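Local coordinates for protein geranylgeranyl pyrophosphate synthase (Corynebacterium glutamicum, PDB 3LMD) that probably catalyses magnesium-dependent elongation of prenyl diphosphates with isopentenyl diphosphate, at residues A[109-114]-A[174-179]; A[236-241]-A[311-316]; A[258-263]-A[298-303]; A[326-331]-A[338-343]. All blocks are in the same frame, centred on the assembly; numbering follows the deposited sequence.

Contact 1 of 4, residues A[109-114]-A[174-179]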
loop_
_atom_site.group_PDB
_atom_site.type_symbol
_atom_site.label_atom_id
_atom_site.label_comp_id
_atom_site.label_asym_id
_atom_site.label_seq_id
_atom_site.Cartn_x
_atom_site.Cartn_y
_atom_site.Cartn_z
ATOM N N LEU A 109 -4.123 4.261 -9.988
ATOM C CA LEU A 109 -3.630 3.012 -10.565
ATOM C C LEU A 109 -3.355 1.943 -9.493
ATOM O O LEU A 109 -3.696 0.763 -9.684
ATOM C CB LEU A 109 -2.363 3.263 -11.424
ATOM C CG LEU A 109 -2.638 4.185 -12.623
ATOM C CD1 LEU A 109 -1.325 4.561 -13.379
ATOM C CD2 LEU A 109 -3.673 3.520 -13.579
ATOM N N ALA A 110 -2.753 2.341 -8.380
ATOM C CA ALA A 110 -2.441 1.380 -7.291
ATOM C C ALA A 110 -3.710 0.694 -6.822
ATOM O O ALA A 110 -3.758 -0.513 -6.626
ATOM C CB ALA A 110 -1.747 2.091 -6.113
ATOM N N THR A 111 -4.722 1.520 -6.642
ATOM C CA THR A 111 -6.080 1.138 -6.269
ATOM C C THR A 111 -6.703 0.103 -7.178
ATOM O O THR A 111 -7.263 -0.900 -6.711
ATOM C CB THR A 111 -6.914 2.437 -6.322
ATOM O OG1 THR A 111 -7.115 2.894 -4.997
ATOM C CG2 THR A 111 -8.216 2.274 -7.100
ATOM N N LEU A 112 -6.599 0.349 -8.481
ATOM C CA LEU A 112 -7.014 -0.607 -9.482
ATOM C C LEU A 112 -6.294 -1.931 -9.384
ATOM O O LEU A 112 -6.901 -2.994 -9.516
ATOM C CB LEU A 112 -6.797 -0.053 -10.895
ATOM C CG LEU A 112 -7.806 0.997 -11.362
ATOM C CD1 LEU A 112 -7.398 1.532 -12.750
ATOM C CD2 LEU A 112 -9.235 0.433 -11.384
ATOM N N TYR A 113 -4.985 -1.889 -9.221
ATOM C CA TYR A 113 -4.238 -3.136 -9.154
ATOM C C TYR A 113 -4.691 -3.974 -7.969
ATOM O O TYR A 113 -4.845 -5.196 -8.094
ATOM C CB TYR A 113 -2.739 -2.865 -9.137
ATOM C CG TYR A 113 -2.326 -2.097 -10.373
ATOM C CD1 TYR A 113 -3.236 -1.912 -11.420
ATOM C CD2 TYR A 113 -1.057 -1.555 -10.505
ATOM C CE1 TYR A 113 -2.895 -1.205 -12.574
ATOM C CE2 TYR A 113 -0.695 -0.847 -11.667
ATOM C CZ TYR A 113 -1.623 -0.684 -12.697
ATOM O OH TYR A 113 -1.300 0.012 -13.849
ATOM N N HIS A 114 -4.959 -3.346 -6.822
ATOM C CA HIS A 114 -5.448 -4.119 -5.667
ATOM C C HIS A 114 -6.905 -4.538 -5.842
ATOM O O HIS A 114 -7.312 -5.611 -5.409
ATOM C CB HIS A 114 -5.286 -3.342 -4.362
ATOM C CG HIS A 114 -3.871 -3.271 -3.872
ATOM N ND1 HIS A 114 -2.798 -3.721 -4.616
ATOM C CD2 HIS A 114 -3.354 -2.797 -2.715
ATOM C CE1 HIS A 114 -1.681 -3.530 -3.932
ATOM N NE2 HIS A 114 -1.992 -2.973 -2.774
ATOM N N THR A 174 -11.269 2.098 2.666
ATOM C CA THR A 174 -12.496 1.839 3.437
ATOM C C THR A 174 -13.622 1.488 2.451
ATOM O O THR A 174 -14.374 0.550 2.686
ATOM C CB THR A 174 -12.879 3.038 4.335
ATOM O OG1 THR A 174 -11.834 3.248 5.290
ATOM C CG2 THR A 174 -14.234 2.818 5.080
ATOM N N GLY A 175 -13.724 2.225 1.346
ATOM C CA GLY A 175 -14.749 1.934 0.327
ATOM C C GLY A 175 -14.607 0.550 -0.266
ATOM O O GLY A 175 -15.605 -0.161 -0.459
ATOM N N GLN A 176 -13.378 0.147 -0.597
ATOM C CA GLN A 176 -13.146 -1.220 -1.104
ATOM C C GLN A 176 -13.554 -2.279 -0.058
ATOM O O GLN A 176 -14.166 -3.296 -0.385
ATOM C CB GLN A 176 -11.654 -1.412 -1.477
ATOM C CG GLN A 176 -11.152 -0.454 -2.573
ATOM C CD GLN A 176 -9.619 -0.536 -2.806
ATOM O OE1 GLN A 176 -8.823 0.028 -2.050
ATOM N NE2 GLN A 176 -9.217 -1.232 -3.857
ATOM N N MET A 177 -13.184 -2.063 1.193
ATOM C CA MET A 177 -13.548 -3.024 2.275
ATOM C C MET A 177 -15.062 -3.047 2.458
ATOM O O MET A 177 -15.651 -4.099 2.645
ATOM C CB MET A 177 -12.879 -2.628 3.619
ATOM C CG MET A 177 -13.033 -3.711 4.719
ATOM S SD MET A 177 -12.043 -5.233 4.386
ATOM C CE MET A 177 -10.527 -4.692 5.127
ATOM N N ARG A 178 -15.684 -1.873 2.407
ATOM C CA ARG A 178 -17.146 -1.770 2.539
ATOM C C ARG A 178 -17.851 -2.550 1.431
ATOM O O ARG A 178 -18.814 -3.295 1.661
ATOM C CB ARG A 178 -17.592 -0.289 2.509
ATOM C CG ARG A 178 -19.104 -0.085 2.813
ATOM C CD ARG A 178 -19.519 1.382 2.642
ATOM N NE ARG A 178 -18.804 2.327 3.511
ATOM C CZ ARG A 178 -19.200 2.640 4.748
ATOM N NH1 ARG A 178 -20.267 2.038 5.289
ATOM N NH2 ARG A 178 -18.514 3.512 5.463
ATOM N N GLU A 179 -17.372 -2.388 0.215
ATOM C CA GLU A 179 -17.957 -3.139 -0.885
ATOM C C GLU A 179 -17.741 -4.651 -0.702
ATOM O O GLU A 179 -18.639 -5.455 -0.990
ATOM C CB GLU A 179 -17.348 -2.690 -2.211
ATOM C CG GLU A 179 -17.925 -3.431 -3.420
ATOM C CD GLU A 179 -17.270 -2.977 -4.699
ATOM O OE1 GLU A 179 -16.027 -2.829 -4.705
ATOM O OE2 GLU A 179 -17.995 -2.747 -5.687
#
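Gln-176 reaches from helix 159-181 toward Thr-111 and His-114 on helix 95-118, beside the first aspartate-rich DDxxD motif of this all-helical prenyl synthase fold. The backbones stay apart, with the CA atoms of Thr-111 and Gln-176 9.1 Å from each other, and a long polar side chain spans the distance. From CB, which points at the opposite helix, CG runs beside the backbone N (chi1 -60°), and the extended chain beyond it carries CD forward. These carbons act as a spacer, and only at the amide does the contact begin. A turn of chi3 to -79° sets the amide across the chain. OE1 then lies 4.5 Å from Thr-111 OG1, while NE2 goes further and stands 4.5 Å from His-114 CB. The strongest partner of NE2 is Asp-115, whose OD1 takes a hydrogen bond from it. Asp-115 is a known calcium ligand, though no ion sits on it in this chain, which makes Gln-176 a second-shell residue that probably helps to orient this carboxylate. A neutral amide suits the task, since it offers an N-H to the carboxylate without bringing another charge to the metal site. In one of its two conformers, His-114 bonds through NE2 to Asp-144 OD1. Gln-176 NE2 also comes to 3.5 Å from the backbone O of Thr-111.

Contact 2 of 4, residues A[236-241]-A[311-316]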
loop_
_atom_site.group_PDB
_atom_site.type_symbol
_atom_site.label_atom_id
_atom_site.label_comp_id
_atom_site.label_asym_id
_atom_site.label_seq_id
_atom_site.Cartn_x
_atom_site.Cartn_y
_atom_site.Cartn_z
ATOM N N PHE A 236 -20.869 10.674 -11.996
ATOM C CA PHE A 236 -20.282 9.720 -12.967
ATOM C C PHE A 236 -20.770 8.296 -12.736
ATOM O O PHE A 236 -21.130 7.600 -13.673
ATOM C CB PHE A 236 -18.738 9.711 -12.890
ATOM C CG PHE A 236 -18.080 10.941 -13.487
ATOM C CD1 PHE A 236 -18.781 11.792 -14.304
ATOM C CD2 PHE A 236 -16.747 11.220 -13.237
ATOM C CE1 PHE A 236 -18.172 12.929 -14.854
ATOM C CE2 PHE A 236 -16.142 12.348 -13.781
ATOM C CZ PHE A 236 -16.862 13.196 -14.590
ATOM N N GLN A 237 -20.713 7.847 -11.484
ATOM C CA GLN A 237 -21.014 6.454 -11.181
ATOM C C GLN A 237 -22.528 6.159 -11.300
ATOM O O GLN A 237 -22.909 5.116 -11.797
ATOM C CB GLN A 237 -20.534 6.096 -9.769
ATOM C CG GLN A 237 -20.673 4.595 -9.488
ATOM C CD GLN A 237 -19.822 3.777 -10.456
ATOM O OE1 GLN A 237 -18.605 3.861 -10.412
ATOM N NE2 GLN A 237 -20.462 3.030 -11.369
ATOM N N ILE A 238 -23.382 7.054 -10.804
ATOM C CA ILE A 238 -24.807 6.800 -10.918
ATOM C C ILE A 238 -25.231 6.816 -12.394
ATOM O O ILE A 238 -26.020 5.972 -12.835
ATOM C CB ILE A 238 -25.652 7.807 -10.103
ATOM C CG1 ILE A 238 -25.283 7.701 -8.609
ATOM C CG2 ILE A 238 -27.176 7.456 -10.289
ATOM C CD1 ILE A 238 -25.827 8.795 -7.760
ATOM N N VAL A 239 -24.699 7.764 -13.164
ATOM C CA VAL A 239 -25.054 7.847 -14.565
ATOM C C VAL A 239 -24.614 6.548 -15.280
ATOM O O VAL A 239 -25.376 5.978 -16.067
ATOM C CB VAL A 239 -24.455 9.127 -15.261
ATOM C CG1 VAL A 239 -24.505 8.977 -16.792
ATOM C CG2 VAL A 239 -25.235 10.407 -14.846
ATOM N N ASP A 240 -23.396 6.079 -14.997
ATOM C CA ASP A 240 -22.907 4.804 -15.553
ATOM C C ASP A 240 -23.860 3.649 -15.194
ATOM O O ASP A 240 -24.145 2.748 -16.014
ATOM C CB ASP A 240 -21.513 4.459 -14.987
ATOM C CG ASP A 240 -20.378 5.191 -15.689
ATOM O OD1 ASP A 240 -20.619 5.868 -16.709
ATOM O OD2 ASP A 240 -19.225 5.071 -15.219
ATOM N N ASP A 241 -24.301 3.639 -13.945
ATOM C CA ASP A 241 -25.173 2.568 -13.458
ATOM C C ASP A 241 -26.535 2.584 -14.140
ATOM O O ASP A 241 -27.070 1.530 -14.472
ATOM C CB ASP A 241 -25.325 2.613 -11.922
ATOM C CG ASP A 241 -24.029 2.245 -11.195
ATOM O OD1 ASP A 241 -23.126 1.677 -11.825
ATOM O OD2 ASP A 241 -23.898 2.546 -9.993
ATOM N N GLN A 311 -36.267 6.852 -12.824
ATOM C CA GLN A 311 -36.467 8.261 -12.514
ATOM C C GLN A 311 -35.965 8.596 -11.104
ATOM O O GLN A 311 -35.498 9.698 -10.839
ATOM C CB GLN A 311 -37.945 8.680 -12.658
ATOM C CG GLN A 311 -38.110 10.187 -12.460
ATOM C CD GLN A 311 -37.471 10.951 -13.598
ATOM O OE1 GLN A 311 -37.571 10.547 -14.746
ATOM N NE2 GLN A 311 -36.744 12.021 -13.281
ATOM N N ALA A 312 -36.113 7.657 -10.184
ATOM C CA ALA A 312 -35.619 7.877 -8.828
ATOM C C ALA A 312 -34.073 8.050 -8.824
ATOM O O ALA A 312 -33.523 8.901 -8.102
ATOM C CB ALA A 312 -36.019 6.681 -7.940
ATOM N N ALA A 313 -33.382 7.229 -9.602
ATOM C CA ALA A 313 -31.911 7.348 -9.705
ATOM C C ALA A 313 -31.544 8.643 -10.404
ATOM O O ALA A 313 -30.584 9.315 -10.020
ATOM C CB ALA A 313 -31.304 6.128 -10.499
ATOM N N LEU A 314 -32.304 8.986 -11.448
ATOM C CA LEU A 314 -32.048 10.219 -12.170
ATOM C C LEU A 314 -32.260 11.438 -11.277
ATOM O O LEU A 314 -31.493 12.401 -11.358
ATOM C CB LEU A 314 -32.909 10.285 -13.452
ATOM C CG LEU A 314 -32.797 11.455 -14.429
ATOM C CD1 LEU A 314 -31.327 11.711 -14.853
ATOM C CD2 LEU A 314 -33.694 11.194 -15.688
ATOM N N ASP A 315 -33.288 11.415 -10.424
ATOM C CA ASP A 315 -33.517 12.543 -9.508
ATOM C C ASP A 315 -32.376 12.656 -8.513
ATOM O O ASP A 315 -32.033 13.748 -8.074
ATOM C CB ASP A 315 -34.840 12.395 -8.741
ATOM C CG ASP A 315 -36.047 12.592 -9.656
ATOM O OD1 ASP A 315 -35.875 13.195 -10.729
ATOM O OD2 ASP A 315 -37.141 12.140 -9.311
ATOM N N GLU A 316 -31.780 11.527 -8.154
ATOM C CA GLU A 316 -30.584 11.574 -7.275
ATOM C C GLU A 316 -29.388 12.198 -8.024
ATOM O O GLU A 316 -28.659 13.036 -7.484
ATOM C CB GLU A 316 -30.280 10.165 -6.753
ATOM C CG GLU A 316 -29.150 10.090 -5.747
ATOM C CD GLU A 316 -29.549 10.597 -4.366
ATOM O OE1 GLU A 316 -30.562 11.314 -4.232
ATOM O OE2 GLU A 316 -28.828 10.281 -3.409
#
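Ile-238 carries most of this contact, pressing the two arms of its side chain against Ala-313 and Glu-316 where helix 219-246 meets helix 309-328. The backbones come close, with 7.2 Å between the CA atoms of Ile-238 and Ala-313, because alanine offers only a methyl at the nearest point. The branched isoleucine can touch two successive turns at once. With CG1 set beside the backbone N (chi1 -61°), CG2 is directed at Ala-313, lying 3.9 Å from its carbonyl O and 4.3 Å from its CB. The longer arm ends in CD1, which rests 4.1 Å from Glu-316 CG. Glu-316 thus serves here as an aliphatic chain: it bends at chi2 (75°), and its carboxylate goes on to a salt bridge with Arg-319. Methylene packing and a charged end are reconciled in one residue at the margin of the hydrophobic patch. Within helix 219-246, Gln-237 NE2 reaches one turn along to donate to Asp-241 OD1 over 3.0 Å, approaching from above the carboxylate plane, and Asp-241 OD2 is bonded to the hydroxyl of Tyr-192. Helix 267-274 closes over the joint, Leu-267 touching both Ile-238 and Glu-316 and Pro-268 touching Ala-313, while Tyr-192 of helix 188-214 packs on Ile-238.

Contact 3 of 4, residues A[258-263]-A[298-303]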
loop_
_atom_site.group_PDB
_atom_site.type_symbol
_atom_site.label_atom_id
_atom_site.label_comp_id
_atom_site.label_asym_id
_atom_site.label_seq_id
_atom_site.Cartn_x
_atom_site.Cartn_y
_atom_site.Cartn_z
ATOM N N THR A 258 -25.169 -5.988 -17.309
ATOM C CA THR A 258 -24.113 -6.884 -16.834
ATOM C C THR A 258 -23.920 -6.887 -15.298
ATOM O O THR A 258 -23.522 -7.904 -14.729
ATOM C CB THR A 258 -22.784 -6.643 -17.600
ATOM O OG1 THR A 258 -22.131 -5.478 -17.087
ATOM C CG2 THR A 258 -23.064 -6.436 -19.092
ATOM N N ASP A 259 -24.219 -5.771 -14.628
ATOM C CA ASP A 259 -24.200 -5.727 -13.147
ATOM C C ASP A 259 -25.184 -6.748 -12.547
ATOM O O ASP A 259 -24.879 -7.454 -11.575
ATOM C CB ASP A 259 -24.562 -4.324 -12.619
ATOM C CG ASP A 259 -23.466 -3.286 -12.847
ATOM O OD1 ASP A 259 -22.281 -3.650 -12.741
ATOM O OD2 ASP A 259 -23.790 -2.095 -13.115
ATOM N N LEU A 260 -26.381 -6.808 -13.117
ATOM C CA LEU A 260 -27.405 -7.730 -12.619
ATOM C C LEU A 260 -26.918 -9.171 -12.534
ATOM O O LEU A 260 -27.095 -9.830 -11.507
ATOM C CB LEU A 260 -28.653 -7.666 -13.498
ATOM C CG LEU A 260 -29.462 -6.392 -13.312
ATOM C CD1 LEU A 260 -30.506 -6.259 -14.413
ATOM C CD2 LEU A 260 -30.096 -6.407 -11.933
ATOM N N ARG A 261 -26.327 -9.660 -13.623
ATOM C CA ARG A 261 -25.809 -11.031 -13.678
ATOM C C ARG A 261 -24.877 -11.338 -12.498
ATOM O O ARG A 261 -24.920 -12.426 -11.919
ATOM C CB ARG A 261 -25.093 -11.272 -15.012
ATOM C CG ARG A 261 -25.940 -10.923 -16.236
ATOM C CD ARG A 261 -25.231 -11.272 -17.540
ATOM N NE ARG A 261 -26.009 -10.918 -18.729
ATOM C CZ ARG A 261 -26.805 -11.761 -19.388
ATOM N NH1 ARG A 261 -26.947 -13.016 -18.974
ATOM N NH2 ARG A 261 -27.467 -11.348 -20.461
ATOM N N GLU A 262 -24.054 -10.358 -12.133
ATOM C CA GLU A 262 -23.120 -10.496 -11.018
ATOM C C GLU A 262 -23.799 -10.537 -9.661
ATOM O O GLU A 262 -23.190 -10.953 -8.680
ATOM C CB GLU A 262 -22.152 -9.318 -11.003
ATOM C CG GLU A 262 -21.745 -8.822 -12.369
ATOM C CD GLU A 262 -20.382 -9.324 -12.773
ATOM O OE1 GLU A 262 -20.089 -10.510 -12.507
ATOM O OE2 GLU A 262 -19.605 -8.529 -13.346
ATOM N N GLY A 263 -25.045 -10.078 -9.583
ATOM C CA GLY A 263 -25.675 -9.891 -8.275
ATOM C C GLY A 263 -25.305 -8.534 -7.691
ATOM O O GLY A 263 -25.424 -8.311 -6.479
ATOM N N ASN A 298 -33.246 -10.644 -18.807
ATOM C CA ASN A 298 -34.116 -9.904 -19.693
ATOM C C ASN A 298 -35.458 -9.533 -19.026
ATOM O O ASN A 298 -35.981 -8.439 -19.227
ATOM C CB ASN A 298 -34.368 -10.716 -20.965
ATOM C CG ASN A 298 -35.121 -9.933 -22.017
ATOM O OD1 ASN A 298 -34.687 -8.858 -22.435
ATOM N ND2 ASN A 298 -36.255 -10.468 -22.458
ATOM N N HIS A 299 -36.011 -10.453 -18.250
ATOM C CA HIS A 299 -37.299 -10.230 -17.616
ATOM C C HIS A 299 -37.130 -9.145 -16.539
ATOM O O HIS A 299 -37.938 -8.232 -16.434
ATOM C CB HIS A 299 -37.840 -11.540 -17.021
ATOM C CG HIS A 299 -39.166 -11.395 -16.336
ATOM N ND1 HIS A 299 -40.255 -10.805 -16.940
ATOM C CD2 HIS A 299 -39.575 -11.764 -15.098
ATOM C CE1 HIS A 299 -41.279 -10.807 -16.101
ATOM N NE2 HIS A 299 -40.892 -11.381 -14.973
ATOM N N VAL A 300 -36.062 -9.243 -15.757
ATOM C CA VAL A 300 -35.733 -8.215 -14.771
ATOM C C VAL A 300 -35.535 -6.831 -15.405
ATOM O O VAL A 300 -36.097 -5.841 -14.932
ATOM C CB VAL A 300 -34.509 -8.593 -13.943
ATOM C CG1 VAL A 300 -34.111 -7.424 -13.012
ATOM C CG2 VAL A 300 -34.804 -9.838 -13.142
ATOM N N LEU A 301 -34.754 -6.759 -16.479
ATOM C CA LEU A 301 -34.584 -5.499 -17.203
ATOM C C LEU A 301 -35.926 -4.942 -17.687
ATOM O O LEU A 301 -36.127 -3.737 -17.733
ATOM C CB LEU A 301 -33.641 -5.678 -18.401
ATOM C CG LEU A 301 -32.158 -5.937 -18.087
ATOM C CD1 LEU A 301 -31.393 -6.388 -19.347
ATOM C CD2 LEU A 301 -31.496 -4.703 -17.463
ATOM N N GLU A 302 -36.845 -5.814 -18.078
ATOM C CA GLU A 302 -38.176 -5.333 -18.471
ATOM C C GLU A 302 -38.949 -4.797 -17.269
ATOM O O GLU A 302 -39.517 -3.700 -17.337
ATOM C CB GLU A 302 -38.985 -6.441 -19.179
ATOM C CG GLU A 302 -40.340 -5.989 -19.686
ATOM C CD GLU A 302 -40.261 -4.747 -20.572
ATOM O OE1 GLU A 302 -39.365 -4.694 -21.445
ATOM O OE2 GLU A 302 -41.101 -3.824 -20.402
ATOM N N LEU A 303 -38.962 -5.546 -16.162
ATOM C CA LEU A 303 -39.577 -5.062 -14.926
ATOM C C LEU A 303 -38.990 -3.699 -14.475
ATOM O O LEU A 303 -39.718 -2.788 -14.117
ATOM C CB LEU A 303 -39.390 -6.102 -13.806
ATOM C CG LEU A 303 -40.196 -7.406 -14.004
ATOM C CD1 LEU A 303 -39.782 -8.427 -12.957
ATOM C CD2 LEU A 303 -41.680 -7.105 -13.879
#
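The short helix 258-262, bearing Leu-260, lies against Val-300 and Leu-301 of helix 294-306 with 8.6 Å between the CA atoms of Leu-260 and Val-300, and it finishes in a Schellman motif at Gly-263. There the chain takes a positive phi of 85°, and Gly-263 N bonds back to Leu-260 O at 2.8 Å. Glycine belongs at this place, since at this phi a side chain would collide with the carbonyl oxygen of Glu-262. A single methyl does the work across the contact. Leu-260 CD1 meets Leu-301 CD2 at 3.6 Å and Val-300 CG1 at 4.0 Å, touching two consecutive residues of the opposite helix. Val-300 presents CG1 because that branch stands anti to its backbone N (chi1 174°). Leu-301 starts out from the flank of its helix, and its longer chain brings CD2 and CG round to the same methyl. Phe-265 and Leu-304 also touch Leu-260, and helix 278-286 packs on Val-300 through Leu-283 and Ile-286. Glu-302, next in sequence after Leu-301, is a known ligand of a second calcium ion, though none is bound to this chain. The contact itself is purely dispersive and hydrophobic, so its fit rests on shape, although a hydrogen bond from Asp-259 N to Asp-244 OD2 also holds the short helix; the metal-binding carboxylate belongs to a different face of helix 294-306.

Contact 4 of 4, residues A[326-331]-A[338-343]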
loop_
_atom_site.group_PDB
_atom_site.type_symbol
_atom_site.label_atom_id
_atom_site.label_comp_id
_atom_site.label_asym_id
_atom_site.label_seq_id
_atom_site.Cartn_x
_atom_site.Cartn_y
_atom_site.Cartn_z
ATOM N N ALA A 326 -23.911 24.423 -6.901
ATOM C CA ALA A 326 -23.711 25.228 -5.704
ATOM C C ALA A 326 -22.232 25.368 -5.364
ATOM O O ALA A 326 -21.817 26.396 -4.836
ATOM C CB ALA A 326 -24.507 24.687 -4.491
ATOM N N GLU A 327 -21.420 24.356 -5.674
ATOM C CA GLU A 327 -19.971 24.512 -5.452
ATOM C C GLU A 327 -19.355 25.469 -6.464
ATOM O O GLU A 327 -18.549 26.341 -6.093
ATOM C CB GLU A 327 -19.271 23.151 -5.415
ATOM C CG GLU A 327 -19.846 22.278 -4.272
ATOM C CD GLU A 327 -19.560 22.862 -2.881
ATOM O OE1 GLU A 327 -18.615 23.678 -2.719
ATOM O OE2 GLU A 327 -20.237 22.440 -1.927
ATOM N N LEU A 328 -19.764 25.350 -7.725
ATOM C CA LEU A 328 -19.258 26.254 -8.750
ATOM C C LEU A 328 -19.666 27.718 -8.484
ATOM O O LEU A 328 -18.959 28.649 -8.892
ATOM C CB LEU A 328 -19.753 25.834 -10.127
ATOM C CG LEU A 328 -19.192 24.480 -10.630
ATOM C CD1 LEU A 328 -19.733 24.208 -12.033
ATOM C CD2 LEU A 328 -17.671 24.423 -10.617
ATOM N N ASP A 329 -20.798 27.910 -7.814
ATOM C CA ASP A 329 -21.219 29.245 -7.402
ATOM C C ASP A 329 -20.134 29.905 -6.576
ATOM O O ASP A 329 -20.042 31.115 -6.535
ATOM C CB ASP A 329 -22.476 29.187 -6.531
ATOM C CG ASP A 329 -23.760 29.318 -7.327
ATOM O OD1 ASP A 329 -23.718 29.744 -8.506
ATOM O OD2 ASP A 329 -24.827 28.994 -6.761
ATOM N N ARG A 330 -19.332 29.107 -5.881
ATOM C CA ARG A 330 -18.305 29.655 -5.004
ATOM C C ARG A 330 -17.051 30.133 -5.747
ATOM O O ARG A 330 -16.154 30.753 -5.154
ATOM C CB ARG A 330 -17.913 28.641 -3.926
ATOM C CG ARG A 330 -19.088 28.142 -3.061
ATOM C CD ARG A 330 -18.648 26.931 -2.248
ATOM N NE ARG A 330 -17.760 27.309 -1.148
ATOM C CZ ARG A 330 -17.121 26.428 -0.393
ATOM N NH1 ARG A 330 -17.271 25.132 -0.645
ATOM N NH2 ARG A 330 -16.336 26.829 0.606
ATOM N N LEU A 331 -16.994 29.842 -7.040
ATOM C CA LEU A 331 -15.801 30.107 -7.840
ATOM C C LEU A 331 -16.093 31.266 -8.783
ATOM O O LEU A 331 -17.249 31.462 -9.210
ATOM C CB LEU A 331 -15.434 28.869 -8.699
ATOM C CG LEU A 331 -15.062 27.616 -7.900
ATOM C CD1 LEU A 331 -14.905 26.395 -8.835
ATOM C CD2 LEU A 331 -13.782 27.849 -7.093
ATOM N N GLU A 338 -16.790 27.201 -16.534
ATOM C CA GLU A 338 -17.824 26.679 -17.423
ATOM C C GLU A 338 -17.441 25.324 -18.033
ATOM O O GLU A 338 -18.316 24.520 -18.332
ATOM C CB GLU A 338 -18.167 27.690 -18.538
ATOM C CG GLU A 338 -18.945 28.946 -18.031
ATOM C CD GLU A 338 -20.102 28.619 -17.063
ATOM O OE1 GLU A 338 -20.982 27.783 -17.392
ATOM O OE2 GLU A 338 -20.134 29.207 -15.966
ATOM N N ALA A 339 -16.140 25.088 -18.228
ATOM C CA ALA A 339 -15.657 23.777 -18.674
ATOM C C ALA A 339 -15.950 22.708 -17.595
ATOM O O ALA A 339 -16.342 21.575 -17.910
ATOM C CB ALA A 339 -14.128 23.847 -18.947
ATOM N N LEU A 340 -15.756 23.074 -16.333
ATOM C CA LEU A 340 -16.093 22.161 -15.248
ATOM C C LEU A 340 -17.568 21.896 -15.239
ATOM O O LEU A 340 -17.983 20.751 -15.107
ATOM C CB LEU A 340 -15.633 22.684 -13.890
ATOM C CG LEU A 340 -14.110 22.761 -13.766
ATOM C CD1 LEU A 340 -13.771 23.481 -12.510
ATOM C CD2 LEU A 340 -13.464 21.342 -13.798
ATOM N N ARG A 341 -18.366 22.933 -15.388
ATOM C CA ARG A 341 -19.786 22.774 -15.417
ATOM C C ARG A 341 -20.199 21.895 -16.571
ATOM O O ARG A 341 -20.983 21.008 -16.412
ATOM C CB ARG A 341 -20.482 24.121 -15.504
ATOM C CG ARG A 341 -21.956 24.083 -15.173
ATOM C CD ARG A 341 -22.746 25.273 -15.661
ATOM N NE ARG A 341 -22.215 26.562 -15.247
ATOM C CZ ARG A 341 -22.378 27.093 -14.058
ATOM N NH1 ARG A 341 -23.035 26.448 -13.138
ATOM N NH2 ARG A 341 -21.859 28.258 -13.791
ATOM N N ASN A 342 -19.643 22.143 -17.736
ATOM C CA ASN A 342 -20.037 21.431 -18.919
ATOM C C ASN A 342 -19.731 19.966 -18.831
ATOM O O ASN A 342 -20.437 19.173 -19.349
ATOM C CB ASN A 342 -19.376 21.989 -20.157
ATOM C CG ASN A 342 -19.867 23.371 -20.517
ATOM O OD1 ASN A 342 -19.259 24.042 -21.323
ATOM N ND2 ASN A 342 -20.944 23.805 -19.915
ATOM N N LEU A 343 -18.663 19.604 -18.176
ATOM C CA LEU A 343 -18.400 18.212 -18.081
ATOM C C LEU A 343 -19.335 17.452 -17.166
ATOM O O LEU A 343 -19.625 16.309 -17.386
ATOM C CB LEU A 343 -16.960 17.937 -17.792
ATOM C CG LEU A 343 -16.347 18.246 -16.478
ATOM C CD1 LEU A 343 -16.527 17.091 -15.650
ATOM C CD2 LEU A 343 -14.904 18.465 -16.709
#
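Apolar packing joins Leu-328 of helix 309-328 to Leu-340 and Arg-341 of helix 335-349 in a helical hairpin near the C-terminus. Leu-328 CD2 lies 4.2 Å from Leu-340 CB, and its other methyl, CD1, reaches Arg-341 CB at 3.6 Å. A leucine suits the site because its forked end serves two neighbours. The same CD1 also lies over one face of the Arg-341 guanidinium, toward its rim, 4.1 Å from NH1. Arginine can take this place since, with CG anti to the backbone N (chi1 -165°), its CB and CG lie on CD1, and a bend at chi3 (-53°) turns the guanidinium toward Glu-338. Ionic bonds then fix that head: NE donates to Glu-338 OE1 at 2.8 Å and NH2 to Glu-338 OE2 at 2.9 Å, a side-on, two-pronged salt bridge almost in the guanidinium plane. Asn-325 OD1 accepts from NH1. Backbone bonds shape a type I beta turn from Leu-328 to Leu-331, and Lys-337 NZ bonds to the carbonyls of both end residues. The chemistry implies a division of labour: Glu-338 fixes the guanidinium from its own helix and Asn-325 ties it to the other, while its methylenes and one face pack on Leu-328.

Overall arrangement
Contacts 2 and 3 flank a carboxylate-rich region: their centres are 17 Å apart, and Asp-241 OD1 lies 4.0 Å from Asp-259 OD2, a closeness of like charges consistent with a site made for metal ions. Asp-240 and Asp-241 open the second aspartate-rich motif of this family. Contact 1, beside the first such motif, has its centre about 22 Å from that of contact 2 and 25 Å from that of contact 3; contacts 1 and 3 both lie near known calcium-binding residues. Contact 4 is distant from those residues, its centre 28 Å from that of contact 1 and 35 Å from that of contact 3, yet it shares helix 309-328 with contact 2 and touches it where Phe-236 CZ meets Leu-343 CD1 at 4.1 Å.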